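Local coordinates for protein phage terminase large subunit (Thermus phage P7426, PDB 7KS4) that probably acts, through the N-terminal ATPase domain present here, as an ATP-driven motor packaging viral DNA and, through its C-terminal domain, as an endonuclease, at residues W190-F195 with G206-G211; E87-L92 with T99-Q104; Y75-I80 with I152-A157. All blocks are in the same frame, centred on the assembly; numbering follows the deposited sequence.

Contact 1 (W190-F195 with G206-G211); sequences WFYEFF and GIPNSG. With SO4 (sulfate ion), chain F.
Tyr192 reaches out from helix 190-195 and lays the edge of its ring against the backbone of Pro208. Its hydroxyl OH donates a hydrogen bond to Pro208 O at 2.7 Å. The carbonyl oxygen lies near the ring plane, but the donor stands well above the carbonyl plane, about 60° out of it. Tyr192 CG is anti to the backbone N (chi1 163°), which sends the ring outward to the loop. Asn209 OD1 lies 3.4 Å from Tyr192 OH, as a contact only. Asn209 ND2 donates to O4 of a sulfate ion, probably from the crystallisation liquor, at 2.6 Å.

One turn further along the helix, Phe195 meets Ile207. The two side chains cross at about a right angle, and CD1 of Ile207 lies 3.8 Å from Phe195 CE2. CG2 of Ile207 touches the same ring carbon.

The loop is held by a type II beta turn from Ile207 to Ser210, and Ile207 O accepts from both Ser210 N and Ser210 OG. The hydroxyl bond, 2.7 Å from Ser210 OG to Ile207 O, lies in the carbonyl plane.

The loop thus packs against helix 190-197, the helix that leads into it. Phe257 meets the rings of both Tyr192 and Phe195. Phe195 also rests on Val39 and Cys41 of strand 37-42, and strand 219-224 follows the loop.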
loop_
_atom_site.group_PDB
_atom_site.type_symbol
_atom_site.label_atom_id
_atom_site.label_comp_id
_atom_site.label_asym_id
_atom_site.label_seq_id
_atom_site.Cartn_x
_atom_site.Cartn_y
_atom_site.Cartn_z
ATOM N N TRP A 190 -0.343 3.493 -17.077
ATOM C CA TRP A 190 -0.138 2.112 -16.654
ATOM C C TRP A 190 -1.006 1.745 -15.455
ATOM O O TRP A 190 -1.437 0.594 -15.339
ATOM C CB TRP A 190 1.341 1.866 -16.340
ATOM C CG TRP A 190 1.795 2.411 -15.024
ATOM C CD1 TRP A 190 2.214 3.683 -14.764
ATOM C CD2 TRP A 190 1.888 1.695 -13.792
ATOM N NE1 TRP A 190 2.565 3.803 -13.440
ATOM C CE2 TRP A 190 2.378 2.595 -12.821
ATOM C CE3 TRP A 190 1.610 0.380 -13.412
ATOM C CZ2 TRP A 190 2.588 2.224 -11.493
ATOM C CZ3 TRP A 190 1.827 0.008 -12.090
ATOM C CH2 TRP A 190 2.312 0.928 -11.149
ATOM N N PHE A 191 -1.282 2.702 -14.561
ATOM C CA PHE A 191 -2.100 2.398 -13.389
ATOM C C PHE A 191 -3.520 2.038 -13.795
ATOM O O PHE A 191 -4.142 1.153 -13.195
ATOM C CB PHE A 191 -2.093 3.585 -12.430
ATOM C CG PHE A 191 -2.972 3.405 -11.227
ATOM C CD1 PHE A 191 -2.553 2.639 -10.155
ATOM C CD2 PHE A 191 -4.211 4.026 -11.160
ATOM C CE1 PHE A 191 -3.357 2.476 -9.045
ATOM C CE2 PHE A 191 -5.022 3.870 -10.044
ATOM C CZ PHE A 191 -4.592 3.095 -8.984
ATOM N N TYR A 192 -4.046 2.716 -14.819
ATOM C CA TYR A 192 -5.349 2.360 -15.370
ATOM C C TYR A 192 -5.348 0.939 -15.920
ATOM O O TYR A 192 -6.294 0.174 -15.696
ATOM C CB TYR A 192 -5.720 3.359 -16.466
ATOM C CG TYR A 192 -6.819 2.889 -17.379
ATOM C CD1 TYR A 192 -8.122 2.733 -16.913
ATOM C CD2 TYR A 192 -6.559 2.606 -18.715
ATOM C CE1 TYR A 192 -9.138 2.300 -17.759
ATOM C CE2 TYR A 192 -7.560 2.174 -19.564
ATOM C CZ TYR A 192 -8.847 2.028 -19.086
ATOM O OH TYR A 192 -9.836 1.598 -19.940
ATOM N N GLU A 193 -4.299 0.575 -16.657
ATOM C CA GLU A 193 -4.212 -0.773 -17.206
ATOM C C GLU A 193 -4.210 -1.816 -16.099
ATOM O O GLU A 193 -4.952 -2.804 -16.162
ATOM C CB GLU A 193 -2.957 -0.900 -18.060
ATOM C CG GLU A 193 -2.942 0.094 -19.185
ATOM C CD GLU A 193 -1.637 0.142 -19.919
ATOM O OE1 GLU A 193 -0.635 -0.436 -19.433
ATOM O OE2 GLU A 193 -1.630 0.766 -20.996
ATOM N N PHE A 194 -3.368 -1.617 -15.082
ATOM C CA PHE A 194 -3.290 -2.577 -13.984
ATOM C C PHE A 194 -4.600 -2.638 -13.223
ATOM O O PHE A 194 -5.034 -3.719 -12.805
ATOM C CB PHE A 194 -2.142 -2.214 -13.046
ATOM C CG PHE A 194 -0.831 -2.832 -13.433
ATOM C CD1 PHE A 194 -0.435 -2.868 -14.760
ATOM C CD2 PHE A 194 0.009 -3.369 -12.474
ATOM C CE1 PHE A 194 0.769 -3.436 -15.126
ATOM C CE2 PHE A 194 1.220 -3.940 -12.834
ATOM C CZ PHE A 194 1.601 -3.970 -14.162
ATOM N N PHE A 195 -5.242 -1.486 -13.028
ATOM C CA PHE A 195 -6.552 -1.476 -12.389
ATOM C C PHE A 195 -7.524 -2.374 -13.143
ATOM O O PHE A 195 -8.210 -3.214 -12.549
ATOM C CB PHE A 195 -7.092 -0.051 -12.316
ATOM C CG PHE A 195 -8.476 0.026 -11.756
ATOM C CD1 PHE A 195 -8.678 0.117 -10.393
ATOM C CD2 PHE A 195 -9.577 -0.035 -12.589
ATOM C CE1 PHE A 195 -9.958 0.177 -9.873
ATOM C CE2 PHE A 195 -10.853 0.020 -12.073
ATOM C CZ PHE A 195 -11.041 0.122 -10.711
ATOM N N GLY A 206 -16.861 6.699 -15.124
ATOM C CA GLY A 206 -15.514 7.088 -14.773
ATOM C C GLY A 206 -14.447 6.054 -15.076
ATOM O O GLY A 206 -13.255 6.388 -15.016
ATOM N N ILE A 207 -14.829 4.822 -15.402
ATOM C CA ILE A 207 -13.870 3.762 -15.718
ATOM C C ILE A 207 -14.097 3.296 -17.155
ATOM O O ILE A 207 -14.926 2.403 -17.382
ATOM C CB ILE A 207 -13.996 2.580 -14.743
ATOM C CG1 ILE A 207 -13.848 3.039 -13.287
ATOM C CG2 ILE A 207 -12.938 1.520 -15.062
ATOM C CD1 ILE A 207 -14.152 1.949 -12.273
ATOM N N PRO A 208 -13.393 3.848 -18.144
ATOM C CA PRO A 208 -13.560 3.363 -19.518
ATOM C C PRO A 208 -13.295 1.868 -19.611
ATOM O O PRO A 208 -12.381 1.342 -18.974
ATOM C CB PRO A 208 -12.520 4.164 -20.310
ATOM C CG PRO A 208 -12.314 5.397 -19.522
ATOM C CD PRO A 208 -12.470 4.993 -18.080
ATOM N N ASN A 209 -14.122 1.186 -20.404
ATOM C CA ASN A 209 -14.011 -0.242 -20.679
ATOM C C ASN A 209 -14.360 -1.117 -19.482
ATOM O O ASN A 209 -14.185 -2.338 -19.554
ATOM C CB ASN A 209 -12.612 -0.619 -21.184
ATOM C CG ASN A 209 -12.333 -0.076 -22.566
ATOM O OD1 ASN A 209 -11.108 0.378 -22.792
ATOM N ND2 ASN A 209 -13.217 -0.055 -23.418
ATOM N N SER A 210 -14.852 -0.546 -18.384
ATOM C CA SER A 210 -15.411 -1.374 -17.323
ATOM C C SER A 210 -16.663 -2.089 -17.825
ATOM O O SER A 210 -17.429 -1.558 -18.633
ATOM C CB SER A 210 -15.751 -0.533 -16.091
ATOM O OG SER A 210 -16.626 0.540 -16.411
ATOM N N GLY A 211 -16.865 -3.307 -17.341
ATOM C CA GLY A 211 -17.971 -4.134 -17.793
ATOM C C GLY A 211 -17.644 -5.049 -18.954
ATOM O O GLY A 211 -18.190 -6.152 -19.044
HETATM S S SO4 F . -13.704 2.558 -25.252
HETATM O O1 SO4 F . -12.945 3.802 -25.166
HETATM O O2 SO4 F . -14.405 2.327 -23.991
HETATM O O3 SO4 F . -14.681 2.646 -26.335
HETATM O O4 SO4 F . -12.794 1.446 -25.509
#

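Contact 2 (E87-L92 with T99-Q104); sequences EKVERL and TEVQLQ
With CG1 anti to the backbone N (chi1 180°), Val101, whose CB points at the helix, sets CG1 against Glu90 and CG2 against Val89. Val89 has the same setting (chi1 162°), which turns its CG1 toward the strand valine. The two valines meet through these branches, with Val89 CG1 3.7 Å from Val101 CG2. Val101 CG1 is a little further from the same methyl. Val101 CG1 is also 3.8 Å from Glu90 CG, and Val101 thereby fits against two successive helix residues.

Glu90 leaves the helix to one side, and its extended chain brings the carboxylate back toward the strand. It crosses both Val101 and Leu103 at about a right angle. Its methylene part packs on Val101. Glu90 OE2 touches Leu103, 3.4 Å from Leu103 CD2. This is a carboxylate oxygen against a methyl group, without a hydrogen bond. No hydrogen bond joins the two segments, and the contact is one of van der Waals packing.

On another side of the helix, Arg91 NE forms a salt bridge with Glu87 OE2 one turn back, at 3.0 Å.

Helix 87-92 runs roughly antiparallel to strand 99-104, at 148°, with the axes 8.5 Å apart. Helix 75-92 thus covers the outermost strand on this side of the sheet, which pairs with strand 109-115. Val89 also touches Val112 of that strand and Leu60 of helix 48-62. Lys88 forms a salt bridge with Glu50, a residue of the ADP site on helix 48-62, while Leu92 packs on helix 13-19.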
loop_
_atom_site.group_PDB
_atom_site.type_symbol
_atom_site.label_atom_id
_atom_site.label_comp_id
_atom_site.label_asym_id
_atom_site.label_seq_id
_atom_site.Cartn_x
_atom_site.Cartn_y
_atom_site.Cartn_z
ATOM N N GLU A 87 5.534 3.851 13.798
ATOM C CA GLU A 87 4.771 3.970 15.042
ATOM C C GLU A 87 4.140 2.637 15.419
ATOM O O GLU A 87 4.242 2.185 16.568
ATOM C CB GLU A 87 3.684 5.044 14.918
ATOM C CG GLU A 87 2.955 5.358 16.241
ATOM C CD GLU A 87 1.863 4.348 16.596
ATOM O OE1 GLU A 87 1.235 3.794 15.667
ATOM O OE2 GLU A 87 1.633 4.110 17.806
ATOM N N LYS A 88 3.478 1.994 14.453
ATOM C CA LYS A 88 2.762 0.756 14.738
ATOM C C LYS A 88 3.721 -0.363 15.117
ATOM O O LYS A 88 3.443 -1.137 16.040
ATOM C CB LYS A 88 1.921 0.347 13.528
ATOM C CG LYS A 88 0.828 1.341 13.186
ATOM C CD LYS A 88 0.055 0.928 11.939
ATOM C CE LYS A 88 -1.274 1.658 11.854
ATOM N NZ LYS A 88 -1.116 3.118 12.028
ATOM N N VAL A 89 4.844 -0.473 14.407
ATOM C CA VAL A 89 5.806 -1.537 14.677
ATOM C C VAL A 89 6.456 -1.334 16.041
ATOM O O VAL A 89 6.630 -2.284 16.811
ATOM C CB VAL A 89 6.854 -1.592 13.549
ATOM C CG1 VAL A 89 8.107 -2.353 13.984
ATOM C CG2 VAL A 89 6.264 -2.231 12.297
ATOM N N GLU A 90 6.841 -0.100 16.360
ATOM C CA GLU A 90 7.486 0.140 17.646
ATOM C C GLU A 90 6.530 -0.100 18.805
ATOM O O GLU A 90 6.955 -0.563 19.871
ATOM C CB GLU A 90 8.070 1.555 17.678
ATOM C CG GLU A 90 9.384 1.641 16.907
ATOM C CD GLU A 90 9.973 3.030 16.858
ATOM O OE1 GLU A 90 9.329 3.988 17.336
ATOM O OE2 GLU A 90 11.097 3.161 16.332
ATOM N N ARG A 91 5.240 0.186 18.615
ATOM C CA ARG A 91 4.255 -0.093 19.654
ATOM C C ARG A 91 3.958 -1.585 19.747
ATOM O O ARG A 91 3.962 -2.166 20.842
ATOM C CB ARG A 91 2.975 0.692 19.370
ATOM C CG ARG A 91 1.793 0.276 20.229
ATOM C CD ARG A 91 0.687 1.318 20.182
ATOM N NE ARG A 91 0.264 1.607 18.811
ATOM C CZ ARG A 91 -0.641 0.903 18.137
ATOM N NH1 ARG A 91 -0.957 1.249 16.897
ATOM N NH2 ARG A 91 -1.233 -0.144 18.697
ATOM N N LEU A 92 3.686 -2.221 18.605
ATOM C CA LEU A 92 3.289 -3.625 18.611
ATOM C C LEU A 92 4.386 -4.526 19.157
ATOM O O LEU A 92 4.092 -5.578 19.741
ATOM C CB LEU A 92 2.914 -4.067 17.197
ATOM C CG LEU A 92 1.831 -5.136 17.138
ATOM C CD1 LEU A 92 0.490 -4.533 17.548
ATOM C CD2 LEU A 92 1.764 -5.741 15.737
ATOM N N THR A 99 10.970 -9.880 19.924
ATOM C CA THR A 99 11.342 -8.945 18.872
ATOM C C THR A 99 12.006 -7.708 19.460
ATOM O O THR A 99 11.809 -7.355 20.626
ATOM C CB THR A 99 10.134 -8.505 18.026
ATOM O OG1 THR A 99 9.248 -7.700 18.817
ATOM C CG2 THR A 99 9.390 -9.707 17.477
ATOM N N GLU A 100 12.798 -7.053 18.621
ATOM C CA GLU A 100 13.439 -5.795 18.970
ATOM C C GLU A 100 13.523 -4.961 17.703
ATOM O O GLU A 100 13.971 -5.458 16.668
ATOM C CB GLU A 100 14.830 -6.026 19.561
ATOM C CG GLU A 100 15.555 -4.754 19.958
ATOM C CD GLU A 100 16.873 -5.046 20.646
ATOM O OE1 GLU A 100 17.849 -5.390 19.944
ATOM O OE2 GLU A 100 16.927 -4.958 21.890
ATOM N N VAL A 101 13.077 -3.711 17.784
ATOM C CA VAL A 101 12.962 -2.836 16.623
ATOM C C VAL A 101 14.191 -1.944 16.545
ATOM O O VAL A 101 14.640 -1.393 17.555
ATOM C CB VAL A 101 11.677 -1.990 16.697
ATOM C CG1 VAL A 101 11.566 -1.069 15.484
ATOM C CG2 VAL A 101 10.452 -2.893 16.826
ATOM N N GLN A 102 14.723 -1.788 15.337
ATOM C CA GLN A 102 15.844 -0.895 15.073
ATOM C C GLN A 102 15.451 0.030 13.931
ATOM O O GLN A 102 14.956 -0.431 12.896
ATOM C CB GLN A 102 17.111 -1.686 14.725
ATOM C CG GLN A 102 18.375 -0.852 14.660
ATOM C CD GLN A 102 19.550 -1.636 14.115
ATOM O OE1 GLN A 102 19.482 -2.858 13.959
ATOM N NE2 GLN A 102 20.638 -0.936 13.817
ATOM N N LEU A 103 15.663 1.327 14.122
ATOM C CA LEU A 103 15.179 2.347 13.204
ATOM C C LEU A 103 16.329 3.228 12.746
ATOM O O LEU A 103 17.192 3.609 13.543
ATOM C CB LEU A 103 14.102 3.213 13.865
ATOM C CG LEU A 103 13.585 4.415 13.072
ATOM C CD1 LEU A 103 13.043 3.991 11.703
ATOM C CD2 LEU A 103 12.512 5.110 13.879
ATOM N N GLN A 104 16.329 3.551 11.457
ATOM C CA GLN A 104 17.244 4.529 10.872
ATOM C C GLN A 104 16.356 5.522 10.133
ATOM O O GLN A 104 16.083 5.348 8.942
ATOM C CB GLN A 104 18.256 3.856 9.962
ATOM C CG GLN A 104 19.086 2.798 10.667
ATOM C CD GLN A 104 19.892 1.955 9.707
ATOM O OE1 GLN A 104 19.845 2.161 8.496
ATOM N NE2 GLN A 104 20.639 0.995 10.243
#

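Contact 3 (Y75-I80 with I152-A157); sequences YDQAEI and ILDEAA
Segment 75-80 is the first part of helix 75-92, while segment 152-157 leaves strand 150-153, passes through a turn with Glu155 at positive phi (43°), and enters a short 3-10 segment. Gln77 and Asp154 carry the contact. The CB atoms of both point to the opposite segment.

Gln77 NE2 donates to Asp154 OD2 at 3.0 Å, and the bond is nearly straight, 167° at the hydrogen. The carboxylate oxygen lies close to the plane of the amide. The donor, by contrast, approaches from above the carboxylate plane, 40° out of it. Amide and carboxylate are turned about halfway between parallel and perpendicular, and the side chains cross at about a right angle. The chain of Gln77 is bent at chi2, which folds the amide back and brings both CG and NE2 to the same oxygen.

A water makes a second link. It donates to Gln77 O at 2.7 Å and to Asp154 OD2 at 2.8 Å. OD2 therefore accepts two bonds tied to one helix residue. The other oxygen, Asp154 OD1, receives a weak bond from Glu155 N.

Asp154 and Glu155 end the predicted Walker B motif of this P-loop ATPase. Asp154 is a magnesium-binding residue in a structure of this protein; here its side chain comes within about 3 Å of the ion. Glu155 is the predicted catalytic residue for ATP hydrolysis, and its OE2 accepts a hydrogen bond from Thr184 N.

Where Asp154 binds magnesium, Gln77 would be a second-shell residue. The direct bond and the water probably restrain the rotation of the Asp154 carboxylate beside the metal.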
loop_
_atom_site.group_PDB
_atom_site.type_symbol
_atom_site.label_atom_id
_atom_site.label_comp_id
_atom_site.label_asym_id
_atom_site.label_seq_id
_atom_site.Cartn_x
_atom_site.Cartn_y
_atom_site.Cartn_z
ATOM N N TYR A 75 10.348 11.308 -1.577
ATOM C CA TYR A 75 10.656 10.819 -0.238
ATOM C C TYR A 75 9.674 11.367 0.791
ATOM O O TYR A 75 9.271 10.648 1.713
ATOM C CB TYR A 75 12.093 11.177 0.145
ATOM C CG TYR A 75 13.091 10.113 -0.246
ATOM C CD1 TYR A 75 12.982 8.820 0.256
ATOM C CD2 TYR A 75 14.143 10.392 -1.111
ATOM C CE1 TYR A 75 13.882 7.837 -0.093
ATOM C CE2 TYR A 75 15.052 9.406 -1.465
ATOM C CZ TYR A 75 14.913 8.131 -0.951
ATOM O OH TYR A 75 15.803 7.137 -1.288
ATOM N N ASP A 76 9.274 12.632 0.649
ATOM C CA ASP A 76 8.299 13.203 1.573
ATOM C C ASP A 76 6.981 12.439 1.518
ATOM O O ASP A 76 6.305 12.274 2.543
ATOM C CB ASP A 76 8.076 14.682 1.258
ATOM C CG ASP A 76 9.291 15.536 1.570
ATOM O OD1 ASP A 76 9.982 15.257 2.574
ATOM O OD2 ASP A 76 9.554 16.490 0.812
ATOM N N GLN A 77 6.595 11.968 0.332
ATOM C CA GLN A 77 5.384 11.161 0.228
ATOM C C GLN A 77 5.603 9.768 0.809
ATOM O O GLN A 77 4.725 9.235 1.496
ATOM C CB GLN A 77 4.933 11.069 -1.230
ATOM C CG GLN A 77 3.596 10.356 -1.421
ATOM C CD GLN A 77 2.442 11.082 -0.753
ATOM O OE1 GLN A 77 2.467 12.306 -0.605
ATOM N NE2 GLN A 77 1.421 10.328 -0.347
ATOM N N ALA A 78 6.764 9.164 0.549
ATOM C CA ALA A 78 7.039 7.840 1.093
ATOM C C ALA A 78 7.104 7.866 2.613
ATOM O O ALA A 78 6.774 6.863 3.259
ATOM C CB ALA A 78 8.346 7.302 0.521
ATOM N N GLU A 79 7.531 8.991 3.195
ATOM C CA GLU A 79 7.621 9.116 4.646
ATOM C C GLU A 79 6.272 8.946 5.325
ATOM O O GLU A 79 6.228 8.612 6.514
ATOM C CB GLU A 79 8.203 10.479 5.032
ATOM C CG GLU A 79 9.703 10.613 4.819
ATOM C CD GLU A 79 10.187 12.053 4.931
ATOM O OE1 GLU A 79 9.502 12.866 5.592
ATOM O OE2 GLU A 79 11.249 12.371 4.350
ATOM N N ILE A 80 5.173 9.180 4.608
ATOM C CA ILE A 80 3.857 9.100 5.232
ATOM C C ILE A 80 3.580 7.672 5.680
ATOM O O ILE A 80 3.396 7.400 6.871
ATOM C CB ILE A 80 2.769 9.614 4.275
ATOM C CG1 ILE A 80 3.017 11.090 3.954
ATOM C CG2 ILE A 80 1.380 9.437 4.896
ATOM C CD1 ILE A 80 2.116 11.643 2.881
ATOM N N ILE A 152 4.691 -1.814 -1.578
ATOM C CA ILE A 152 3.575 -0.882 -1.651
ATOM C C ILE A 152 3.992 0.266 -2.552
ATOM O O ILE A 152 5.046 0.877 -2.336
ATOM C CB ILE A 152 3.184 -0.361 -0.256
ATOM C CG1 ILE A 152 2.772 -1.528 0.642
ATOM C CG2 ILE A 152 2.064 0.677 -0.372
ATOM C CD1 ILE A 152 3.003 -1.268 2.130
ATOM N N LEU A 153 3.173 0.551 -3.565
ATOM C CA LEU A 153 3.356 1.719 -4.418
ATOM C C LEU A 153 2.285 2.724 -4.030
ATOM O O LEU A 153 1.091 2.467 -4.219
ATOM C CB LEU A 153 3.262 1.374 -5.905
ATOM C CG LEU A 153 4.526 0.818 -6.558
ATOM C CD1 LEU A 153 4.834 -0.569 -6.048
ATOM C CD2 LEU A 153 4.384 0.814 -8.077
ATOM N N ASP A 154 2.713 3.853 -3.480
ATOM C CA ASP A 154 1.811 4.920 -3.072
ATOM C C ASP A 154 1.787 5.990 -4.155
ATOM O O ASP A 154 2.820 6.300 -4.753
ATOM C CB ASP A 154 2.253 5.520 -1.739
ATOM C CG ASP A 154 1.207 6.435 -1.130
ATOM O OD1 ASP A 154 0.007 6.271 -1.433
ATOM O OD2 ASP A 154 1.590 7.311 -0.336
ATOM N N GLU A 155 0.604 6.541 -4.412
ATOM C CA GLU A 155 0.375 7.416 -5.568
ATOM C C GLU A 155 1.047 6.845 -6.815
ATOM O O GLU A 155 1.797 7.513 -7.538
ATOM C CB GLU A 155 0.829 8.843 -5.280
ATOM C CG GLU A 155 -0.264 9.679 -4.599
ATOM C CD GLU A 155 -1.558 9.727 -5.418
ATOM O OE1 GLU A 155 -1.559 10.320 -6.520
ATOM O OE2 GLU A 155 -2.564 9.139 -4.973
ATOM N N ALA A 156 0.729 5.576 -7.069
ATOM C CA ALA A 156 1.357 4.827 -8.150
ATOM C C ALA A 156 1.132 5.463 -9.516
ATOM O O ALA A 156 1.999 5.365 -10.391
ATOM C CB ALA A 156 0.819 3.400 -8.152
ATOM N N ALA A 157 -0.026 6.090 -9.739
ATOM C CA ALA A 157 -0.295 6.657 -11.057
ATOM C C ALA A 157 0.666 7.787 -11.396
ATOM O O ALA A 157 0.783 8.159 -12.570
ATOM C CB ALA A 157 -1.740 7.151 -11.141
HETATM O O HOH W 1 3.383 6.941 1.725
#

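In the fold
Contact 3 lies beside the nucleotide: the Asp154 side chain is about 6 Å from the bound ADP and about 5 Å from the side chains of Lys48 and Ser49. Contacts 1 and 2 lie on opposite sides of the chain's centre, their own centres 38 Å apart. Contact 2 shares helix 75-92 with contact 3 and is nested within the loop that contact 3 closes; their nearest atoms are about 8 Å apart. Its Lys88 pairs with Glu50 of the ADP pocket. Contact 1 touches contact 3 directly, as Trp190 CZ2 packs 3.4 Å from Ala156 O. The Phe195 side chain remains about 13 Å from ADP.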